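YohF (Salmonella typhimurium, PDB 6WON) probably acts as an NAD(P)-dependent oxidoreductase of the short-chain dehydrogenase/reductase family, likely an acetoin dehydrogenase. Local coordinates at residues T34-E39 with H60-Q65; T141-H146 with G243-A248; H177-A182 with Y233-S238. One frame throughout, in Å; residues are numbered along the deposited sequence.

Interaction 1: T34-E39 with H60-Q65; sequences TWHSDE and HLDLSQ
The indole of W35 lies against the backbone of H60: CA of H60 sits 3.9 Å from the centroid of the five-membered ring, only 16° off the ring normal, a CH-pi contact over the face. CB of E39 lies against the opposite face, over the six-membered ring. CG of W35 stands between the backbone N and the carbonyl carbon (chi1 56°), which carries the indole over to H60. The imidazole of H60 follows at an oblique 46° to the indole and turns its ND1 back to the carbonyl of W35. That oxygen is gripped twice, from opposite faces of its plane: L61 N donates to W35 O over 2.9 Å in a nearly straight bond, and H60 ND1 reaches W35 O at 3.2 Å with a more bent one. W35 and H60 pair as parallel bridge partners where strands 30-35 and 56-60 end, at the edge of the Rossmann-type sheet within this chain. On the buried side L61 CD2 packs 3.4 Å from T34 OG1, a hydroxyl oxygen that accepts from the backbone N of A11. Farther out, H36 CE1 lies 3.6 Å from D62 OD1, the imidazole and carboxylate planes nearly perpendicular. D62 OD1 accepts from S64 N, two residues on, an Asx turn, while D38 caps the start of helix 39-50 through G41 N.

Interaction 2: T141-H146 with G243-A248; sequences TSVHEH and GGFMLA
Two short 3-10 turns, 143-145 and 245-247, face each other with the CA atoms of V143 and M246 7.4 Å apart, and no hydrogen bond joins them. V143 fills the middle. Its CG2 rests over one face of the F245 ring, 3.9 Å from the centroid and 25° off the normal, a CH-pi contact. The phenyl is brought beneath that methyl because CG of F245 lies anti to the backbone N (chi1 -175°). The same CG2 also sits over the centre of the H144 imidazole, so one methyl touches two rings whose planes are almost perpendicular. These rings meet where H144 CE1 comes 3.9 Å from F245 CZ. Polar H144 ND1 is satisfied by the carbonyl of T147. M246 runs past V143 in the opposite direction, its SD 4.0 Å from V143 CB. Bends at chi2 and chi3 curl the thioether so that M246 CE touches H146 CB at 3.6 Å. V143, H144 and H146 thus join this loop to the C-terminal segment. Beyond its methylene, H146 NE2 bonds to the hydroxyl of S238. Within 141-146, T141 OG1 donates to E145 OE1 over 2.6 Å, linking the start of the loop to the last residue of the 3-10 turn; that oxygen also bonds S238 OG. F245 also packs on N249 of the second subunit, and M246 on Q237 of the third. In the SDR fold, the loop after strand 135-140 carries S142, whose side chain touches Y155 and K159 of helix 153-173, an arrangement consistent with the family's Ser-Tyr-Lys catalytic site.

Interaction 3: H177-A182 with Y233-S238; sequences HILVNA and YTTGQS
N181 reaches across to 233-238 with its carboxamide, and both ends of the group are used. The ND2 donates to T234 O over 3.0 Å in an almost straight bond, with that oxygen in the amide plane of N181; seen from the acceptor, ND2 stands well above the carbonyl plane of T234. At the other end, OD1 of N181 accepts from Q237 N, also at 3.0 Å. With CG beside the backbone N and anti to the carbonyl carbon (chi1 -65°), the amide spans the bend at T235 and G236, where CA of T235 lies close to OD1, and its two bonds fix its rotation. These links lie just ahead of the point where strand 238-241 joins strand 178-185, the last parallel pairing of the Rossmann-type sheet in this chain. A182 and S238 make the bridge, and A182 N donates to Q237 O over 2.8 Å; earlier, G236 N meets V180 O at 2.7 Å. T235 supplies a side-chain substitute for a strand bond: its hydroxyl, anti to the backbone N (chi1 -169°), accepts from V180 N at 3.0 Å and donates to a water that in turn donates to I178 O. L179 crosses T235 at about a right angle, its CB 3.9 Å from T235 OG1, while L179 CD1 approaches T234 O. Q237 packs on I240 and T234 on V241, both of the third subunit.

From the N terminus, interaction 1 comes first: at one edge of the sheet it closes the strand-helix-strand unit 30-60 and is complete before the others begin. Interaction 2 opens at 141-146 and closes only at 243-248, joining the loops after strands 135-140 and 238-241. Interaction 3, 177-182 with 233-238, falls wholly within that long span and sets the lead-in to strand 238-241, at the other edge, against strand 178-185. Interaction 1 lies on the opposite side of the chain's centre from both, its centre about 27 Å from either of theirs. Interactions 2 and 3 touch through S238, whose OG probably hydrogen-bonds to E145 OE1 and H146 NE2, and both border the third subunit.

Interaction 1: T34-E39 with H60-Q65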
loop_
_atom_site.group_PDB
_atom_site.type_symbol
_atom_site.label_atom_id
_atom_site.label_comp_id
_atom_site.label_asym_id
_atom_site.label_seq_id
_atom_site.Cartn_x
_atom_site.Cartn_y
_atom_site.Cartn_z
ATOM N N THR B 34 22.256 -20.214 -13.523
ATOM C CA THR B 34 22.002 -19.951 -14.938
ATOM C C THR B 34 22.678 -18.652 -15.357
ATOM O O THR B 34 22.899 -17.750 -14.541
ATOM C CB THR B 34 20.503 -19.901 -15.280
ATOM O OG1 THR B 34 19.959 -18.588 -15.021
ATOM C CG2 THR B 34 19.744 -20.949 -14.499
ATOM N N TRP B 35 23.019 -18.576 -16.646
ATOM C CA TRP B 35 23.728 -17.439 -17.208
ATOM C C TRP B 35 23.220 -17.163 -18.618
ATOM O O TRP B 35 22.874 -18.083 -19.371
ATOM C CB TRP B 35 25.247 -17.681 -17.237
ATOM C CG TRP B 35 25.664 -18.936 -17.966
ATOM C CD1 TRP B 35 25.760 -20.193 -17.442
ATOM C CD2 TRP B 35 26.061 -19.047 -19.345
ATOM N NE1 TRP B 35 26.187 -21.078 -18.404
ATOM C CE2 TRP B 35 26.376 -20.404 -19.581
ATOM C CE3 TRP B 35 26.170 -18.133 -20.405
ATOM C CZ2 TRP B 35 26.795 -20.873 -20.831
ATOM C CZ3 TRP B 35 26.590 -18.603 -21.651
ATOM C CH2 TRP B 35 26.893 -19.962 -21.851
ATOM N N HIS B 36 23.181 -15.902 -18.984
ATOM C CA HIS B 36 22.702 -15.494 -20.271
ATOM C C HIS B 36 23.831 -15.387 -21.291
ATOM O O HIS B 36 23.766 -16.017 -22.266
ATOM C CB HIS B 36 21.938 -14.222 -20.167
ATOM C CG HIS B 36 21.513 -13.668 -21.480
ATOM N ND1 HIS B 36 20.404 -14.108 -22.152
ATOM C CD2 HIS B 36 22.062 -12.710 -22.250
ATOM C CE1 HIS B 36 20.284 -13.441 -23.273
ATOM N NE2 HIS B 36 21.282 -12.593 -23.361
ATOM N N SER B 37 24.877 -14.655 -20.999
ATOM C CA SER B 37 26.020 -14.572 -21.898
ATOM C C SER B 37 27.376 -14.639 -21.211
ATOM O O SER B 37 28.386 -14.779 -21.911
ATOM C CB SER B 37 25.957 -13.282 -22.728
ATOM O OG SER B 37 26.385 -12.190 -21.949
ATOM N N ASP B 38 27.438 -14.558 -19.881
ATOM C CA ASP B 38 28.713 -14.540 -19.160
ATOM C C ASP B 38 28.958 -15.923 -18.562
ATOM O O ASP B 38 28.794 -16.157 -17.360
ATOM C CB ASP B 38 28.713 -13.457 -18.084
ATOM C CG ASP B 38 30.033 -13.392 -17.313
ATOM O OD1 ASP B 38 31.026 -14.029 -17.731
ATOM O OD2 ASP B 38 30.073 -12.704 -16.273
ATOM N N GLU B 39 29.380 -16.846 -19.427
ATOM C CA GLU B 39 29.631 -18.214 -18.991
ATOM C C GLU B 39 30.785 -18.286 -17.994
ATOM O O GLU B 39 30.750 -19.088 -17.056
ATOM C CB GLU B 39 29.917 -19.106 -20.201
ATOM C CG GLU B 39 30.352 -20.500 -19.799
ATOM C CD GLU B 39 30.447 -21.467 -20.959
ATOM O OE1 GLU B 39 30.170 -22.666 -20.728
ATOM O OE2 GLU B 39 30.795 -21.042 -22.089
ATOM N N HIS B 60 23.165 -22.483 -19.413
ATOM C CA HIS B 60 22.760 -21.330 -20.199
ATOM C C HIS B 60 21.247 -21.178 -20.133
ATOM O O HIS B 60 20.509 -22.155 -20.290
ATOM C CB HIS B 60 23.229 -21.514 -21.647
ATOM C CG HIS B 60 22.726 -20.474 -22.596
ATOM N ND1 HIS B 60 22.908 -19.123 -22.389
ATOM C CD2 HIS B 60 22.069 -20.588 -23.776
ATOM C CE1 HIS B 60 22.371 -18.452 -23.392
ATOM N NE2 HIS B 60 21.858 -19.317 -24.247
ATOM N N LEU B 61 20.781 -19.957 -19.895
ATOM C CA LEU B 61 19.356 -19.647 -19.930
ATOM C C LEU B 61 19.153 -18.426 -20.813
ATOM O O LEU B 61 19.712 -17.360 -20.535
ATOM C CB LEU B 61 18.814 -19.400 -18.519
ATOM C CG LEU B 61 17.355 -18.962 -18.342
ATOM C CD1 LEU B 61 16.399 -20.044 -18.806
ATOM C CD2 LEU B 61 17.081 -18.596 -16.861
ATOM N N ASP B 62 18.376 -18.585 -21.883
ATOM C CA ASP B 62 18.032 -17.496 -22.800
ATOM C C ASP B 62 16.514 -17.290 -22.769
ATOM O O ASP B 62 15.777 -17.920 -23.531
ATOM C CB ASP B 62 18.525 -17.812 -24.205
ATOM C CG ASP B 62 18.408 -16.629 -25.143
ATOM O OD1 ASP B 62 17.834 -15.601 -24.733
ATOM O OD2 ASP B 62 18.903 -16.726 -26.290
ATOM N N LEU B 63 16.050 -16.390 -21.897
ATOM C CA LEU B 63 14.626 -16.098 -21.757
ATOM C C LEU B 63 14.071 -15.226 -22.880
ATOM O O LEU B 63 12.937 -14.754 -22.765
ATOM C CB LEU B 63 14.350 -15.419 -20.412
ATOM C CG LEU B 63 14.438 -16.315 -19.180
ATOM C CD1 LEU B 63 14.109 -15.542 -17.907
ATOM C CD2 LEU B 63 13.528 -17.524 -19.334
ATOM N N SER B 64 14.824 -15.005 -23.956
ATOM C CA SER B 64 14.360 -14.104 -24.999
ATOM C C SER B 64 13.362 -14.775 -25.934
ATOM O O SER B 64 12.527 -14.089 -26.538
ATOM C CB SER B 64 15.559 -13.554 -25.779
ATOM O OG SER B 64 15.884 -14.365 -26.900
ATOM N N GLN B 65 13.420 -16.104 -26.065
ATOM C CA GLN B 65 12.479 -16.848 -26.902
ATOM C C GLN B 65 11.737 -17.850 -26.023
ATOM O O GLN B 65 12.303 -18.866 -25.605
ATOM C CB GLN B 65 13.195 -17.533 -28.059
ATOM C CG GLN B 65 13.977 -16.564 -28.920
ATOM C CD GLN B 65 13.818 -16.845 -30.395
ATOM O OE1 GLN B 65 12.751 -16.609 -30.965
ATOM N NE2 GLN B 65 14.875 -17.361 -31.028
#

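Interaction 2: T141-H146 with G243-A248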
loop_
_atom_site.group_PDB
_atom_site.type_symbol
_atom_site.label_atom_id
_atom_site.label_comp_id
_atom_site.label_asym_id
_atom_site.label_seq_id
_atom_site.Cartn_x
_atom_site.Cartn_y
_atom_site.Cartn_z
ATOM N N THR B 141 11.984 -8.571 -7.338
ATOM C CA THR B 141 11.317 -7.532 -8.110
ATOM C C THR B 141 12.133 -6.245 -8.041
ATOM O O THR B 141 13.253 -6.203 -8.562
ATOM C CB THR B 141 9.878 -7.340 -7.626
ATOM O OG1 THR B 141 9.881 -6.900 -6.267
ATOM C CG2 THR B 141 9.122 -8.675 -7.708
ATOM N N SER B 142 11.612 -5.209 -7.383
ATOM C CA SER B 142 12.257 -3.900 -7.321
ATOM C C SER B 142 11.341 -2.991 -6.511
ATOM O O SER B 142 10.157 -3.292 -6.337
ATOM C CB SER B 142 12.488 -3.314 -8.722
ATOM O OG SER B 142 12.477 -1.898 -8.712
ATOM N N VAL B 143 11.888 -1.874 -6.021
ATOM C CA VAL B 143 10.988 -0.859 -5.473
ATOM C C VAL B 143 9.952 -0.456 -6.507
ATOM O O VAL B 143 8.852 -0.018 -6.150
ATOM C CB VAL B 143 11.736 0.387 -4.970
ATOM C CG1 VAL B 143 12.511 0.054 -3.725
ATOM C CG2 VAL B 143 12.649 0.984 -6.078
ATOM N N HIS B 144 10.257 -0.643 -7.794
ATOM C CA HIS B 144 9.322 -0.258 -8.839
ATOM C C HIS B 144 8.223 -1.286 -9.075
ATOM O O HIS B 144 7.404 -1.104 -9.989
ATOM C CB HIS B 144 10.113 0.052 -10.101
ATOM C CG HIS B 144 11.145 1.113 -9.870
ATOM N ND1 HIS B 144 10.805 2.401 -9.513
ATOM C CD2 HIS B 144 12.500 1.063 -9.864
ATOM C CE1 HIS B 144 11.909 3.110 -9.338
ATOM N NE2 HIS B 144 12.948 2.323 -9.555
ATOM N N GLU B 145 8.177 -2.346 -8.268
ATOM C CA GLU B 145 6.929 -3.086 -8.068
ATOM C C GLU B 145 5.862 -2.220 -7.398
ATOM O O GLU B 145 4.673 -2.563 -7.444
ATOM C CB GLU B 145 7.201 -4.337 -7.208
ATOM C CG GLU B 145 5.976 -5.189 -6.854
ATOM C CD GLU B 145 6.231 -6.188 -5.734
ATOM O OE1 GLU B 145 7.403 -6.573 -5.497
ATOM O OE2 GLU B 145 5.246 -6.609 -5.093
ATOM N N HIS B 146 6.263 -1.093 -6.791
ATOM C CA HIS B 146 5.395 -0.278 -5.951
ATOM C C HIS B 146 5.294 1.177 -6.379
ATOM O O HIS B 146 4.241 1.798 -6.157
ATOM C CB HIS B 146 5.881 -0.331 -4.485
ATOM C CG HIS B 146 6.017 -1.723 -3.957
ATOM N ND1 HIS B 146 4.925 -2.509 -3.654
ATOM C CD2 HIS B 146 7.108 -2.492 -3.727
ATOM C CE1 HIS B 146 5.336 -3.698 -3.249
ATOM N NE2 HIS B 146 6.657 -3.713 -3.281
ATOM N N GLY B 243 17.283 1.054 1.427
ATOM C CA GLY B 243 17.912 2.162 2.134
ATOM C C GLY B 243 17.012 3.367 2.356
ATOM O O GLY B 243 17.486 4.508 2.426
ATOM N N GLY B 244 15.704 3.129 2.447
ATOM C CA GLY B 244 14.743 4.195 2.658
ATOM C C GLY B 244 14.196 4.822 1.396
ATOM O O GLY B 244 13.514 5.853 1.487
ATOM N N PHE B 245 14.475 4.231 0.226
ATOM C CA PHE B 245 13.983 4.758 -1.048
ATOM C C PHE B 245 12.498 5.121 -0.984
ATOM O O PHE B 245 12.100 6.214 -1.398
ATOM C CB PHE B 245 14.253 3.723 -2.149
ATOM C CG PHE B 245 13.915 4.184 -3.551
ATOM C CD1 PHE B 245 12.612 4.085 -4.038
ATOM C CD2 PHE B 245 14.909 4.655 -4.401
ATOM C CE1 PHE B 245 12.309 4.483 -5.348
ATOM C CE2 PHE B 245 14.614 5.046 -5.711
ATOM C CZ PHE B 245 13.316 4.963 -6.180
ATOM N N MET B 246 11.668 4.218 -0.455
ATOM C CA MET B 246 10.225 4.443 -0.414
ATOM C C MET B 246 9.829 5.567 0.542
ATOM O O MET B 246 8.710 6.080 0.443
ATOM C CB MET B 246 9.492 3.164 0.013
ATOM C CG MET B 246 9.633 1.957 -0.916
ATOM S SD MET B 246 9.138 2.256 -2.623
ATOM C CE MET B 246 7.350 2.363 -2.544
ATOM N N LEU B 247 10.704 5.951 1.473
ATOM C CA LEU B 247 10.395 7.059 2.372
ATOM C C LEU B 247 10.536 8.427 1.717
ATOM O O LEU B 247 10.015 9.415 2.257
ATOM C CB LEU B 247 11.310 7.005 3.596
ATOM C CG LEU B 247 11.297 5.674 4.353
ATOM C CD1 LEU B 247 12.434 5.605 5.358
ATOM C CD2 LEU B 247 9.955 5.482 5.038
ATOM N N ALA B 248 11.247 8.522 0.592
ATOM C CA ALA B 248 11.628 9.814 0.023
ATOM C C ALA B 248 10.539 10.309 -0.930
ATOM O O ALA B 248 10.297 9.707 -1.979
ATOM C CB ALA B 248 12.975 9.698 -0.683
#

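Interaction 3: H177-A182 with Y233-S238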
loop_
_atom_site.group_PDB
_atom_site.type_symbol
_atom_site.label_atom_id
_atom_site.label_comp_id
_atom_site.label_asym_id
_atom_site.label_seq_id
_atom_site.Cartn_x
_atom_site.Cartn_y
_atom_site.Cartn_z
ATOM N N HIS B 177 2.901 -26.502 0.828
ATOM C CA HIS B 177 3.953 -25.996 1.704
ATOM C C HIS B 177 5.053 -25.299 0.901
ATOM O O HIS B 177 6.243 -25.392 1.219
ATOM C CB HIS B 177 4.511 -27.112 2.584
ATOM C CG HIS B 177 3.449 -27.852 3.336
ATOM N ND1 HIS B 177 2.840 -27.336 4.462
ATOM C CD2 HIS B 177 2.860 -29.051 3.104
ATOM C CE1 HIS B 177 1.933 -28.193 4.902
ATOM N NE2 HIS B 177 1.928 -29.243 4.099
ATOM N N ILE B 178 4.638 -24.588 -0.147
ATOM C CA ILE B 178 5.516 -23.728 -0.934
ATOM C C ILE B 178 5.240 -22.282 -0.527
ATOM O O ILE B 178 4.121 -21.779 -0.698
ATOM C CB ILE B 178 5.296 -23.928 -2.444
ATOM C CG1 ILE B 178 5.662 -25.359 -2.860
ATOM C CG2 ILE B 178 6.122 -22.925 -3.237
ATOM C CD1 ILE B 178 5.104 -25.777 -4.222
ATOM N N LEU B 179 6.247 -21.614 0.022
ATOM C CA LEU B 179 6.112 -20.217 0.425
ATOM C C LEU B 179 6.700 -19.347 -0.675
ATOM O O LEU B 179 7.781 -19.650 -1.192
ATOM C CB LEU B 179 6.812 -19.953 1.758
ATOM C CG LEU B 179 6.572 -20.968 2.889
ATOM C CD1 LEU B 179 7.257 -20.529 4.197
ATOM C CD2 LEU B 179 5.082 -21.204 3.129
ATOM N N VAL B 180 5.983 -18.286 -1.048
ATOM C CA VAL B 180 6.359 -17.460 -2.192
ATOM C C VAL B 180 6.368 -15.998 -1.769
ATOM O O VAL B 180 5.336 -15.461 -1.337
ATOM C CB VAL B 180 5.410 -17.663 -3.381
ATOM C CG1 VAL B 180 5.908 -16.881 -4.601
ATOM C CG2 VAL B 180 5.303 -19.147 -3.696
ATOM N N ASN B 181 7.518 -15.348 -1.924
ATOM C CA ASN B 181 7.643 -13.948 -1.554
ATOM C C ASN B 181 8.432 -13.218 -2.626
ATOM O O ASN B 181 9.163 -13.828 -3.410
ATOM C CB ASN B 181 8.350 -13.787 -0.206
ATOM C CG ASN B 181 7.550 -14.375 0.941
ATOM O OD1 ASN B 181 6.595 -13.756 1.419
ATOM N ND2 ASN B 181 7.944 -15.562 1.400
ATOM N N ALA B 182 8.284 -11.897 -2.635
ATOM C CA ALA B 182 9.138 -11.016 -3.413
ATOM C C ALA B 182 10.120 -10.295 -2.489
ATOM O O ALA B 182 9.754 -9.879 -1.384
ATOM C CB ALA B 182 8.305 -9.981 -4.184
ATOM N N TYR B 233 6.669 -18.866 8.366
ATOM C CA TYR B 233 5.358 -18.229 8.428
ATOM C C TYR B 233 5.243 -17.040 7.486
ATOM O O TYR B 233 4.202 -16.368 7.481
ATOM C CB TYR B 233 5.035 -17.793 9.868
ATOM C CG TYR B 233 3.552 -17.788 10.194
ATOM C CD1 TYR B 233 2.791 -18.949 10.080
ATOM C CD2 TYR B 233 2.910 -16.616 10.605
ATOM C CE1 TYR B 233 1.435 -18.952 10.381
ATOM C CE2 TYR B 233 1.556 -16.608 10.912
ATOM C CZ TYR B 233 0.817 -17.775 10.796
ATOM O OH TYR B 233 -0.533 -17.775 11.101
ATOM N N THR B 234 6.270 -16.776 6.674
ATOM C CA THR B 234 6.294 -15.617 5.789
ATOM C C THR B 234 5.963 -16.057 4.371
ATOM O O THR B 234 6.684 -16.868 3.783
ATOM C CB THR B 234 7.658 -14.924 5.816
ATOM O OG1 THR B 234 8.042 -14.694 7.171
ATOM C CG2 THR B 234 7.595 -13.589 5.075
ATOM N N THR B 235 4.881 -15.519 3.819
ATOM C CA THR B 235 4.530 -15.848 2.450
ATOM C C THR B 235 3.576 -14.788 1.918
ATOM O O THR B 235 2.809 -14.184 2.677
ATOM C CB THR B 235 3.917 -17.249 2.363
ATOM O OG1 THR B 235 3.817 -17.644 0.992
ATOM C CG2 THR B 235 2.528 -17.284 3.016
ATOM N N GLY B 236 3.660 -14.554 0.608
ATOM C CA GLY B 236 2.825 -13.587 -0.083
ATOM C C GLY B 236 3.245 -12.143 0.054
ATOM O O GLY B 236 2.478 -11.256 -0.333
ATOM N N GLN B 237 4.441 -11.868 0.572
ATOM C CA GLN B 237 4.842 -10.510 0.907
ATOM C C GLN B 237 5.879 -9.975 -0.075
ATOM O O GLN B 237 6.587 -10.734 -0.743
ATOM C CB GLN B 237 5.395 -10.457 2.335
ATOM C CG GLN B 237 4.264 -10.445 3.360
ATOM C CD GLN B 237 3.316 -9.283 3.099
ATOM O OE1 GLN B 237 3.758 -8.140 2.976
ATOM N NE2 GLN B 237 2.027 -9.567 2.976
ATOM N N SER B 238 5.968 -8.635 -0.143
ATOM C CA SER B 238 7.000 -7.938 -0.906
ATOM C C SER B 238 7.894 -7.215 0.097
ATOM O O SER B 238 7.490 -6.201 0.680
ATOM C CB SER B 238 6.387 -6.965 -1.910
ATOM O OG SER B 238 7.372 -6.398 -2.765
HETATM O O HOH W 1 2.637 -19.699 0.050
#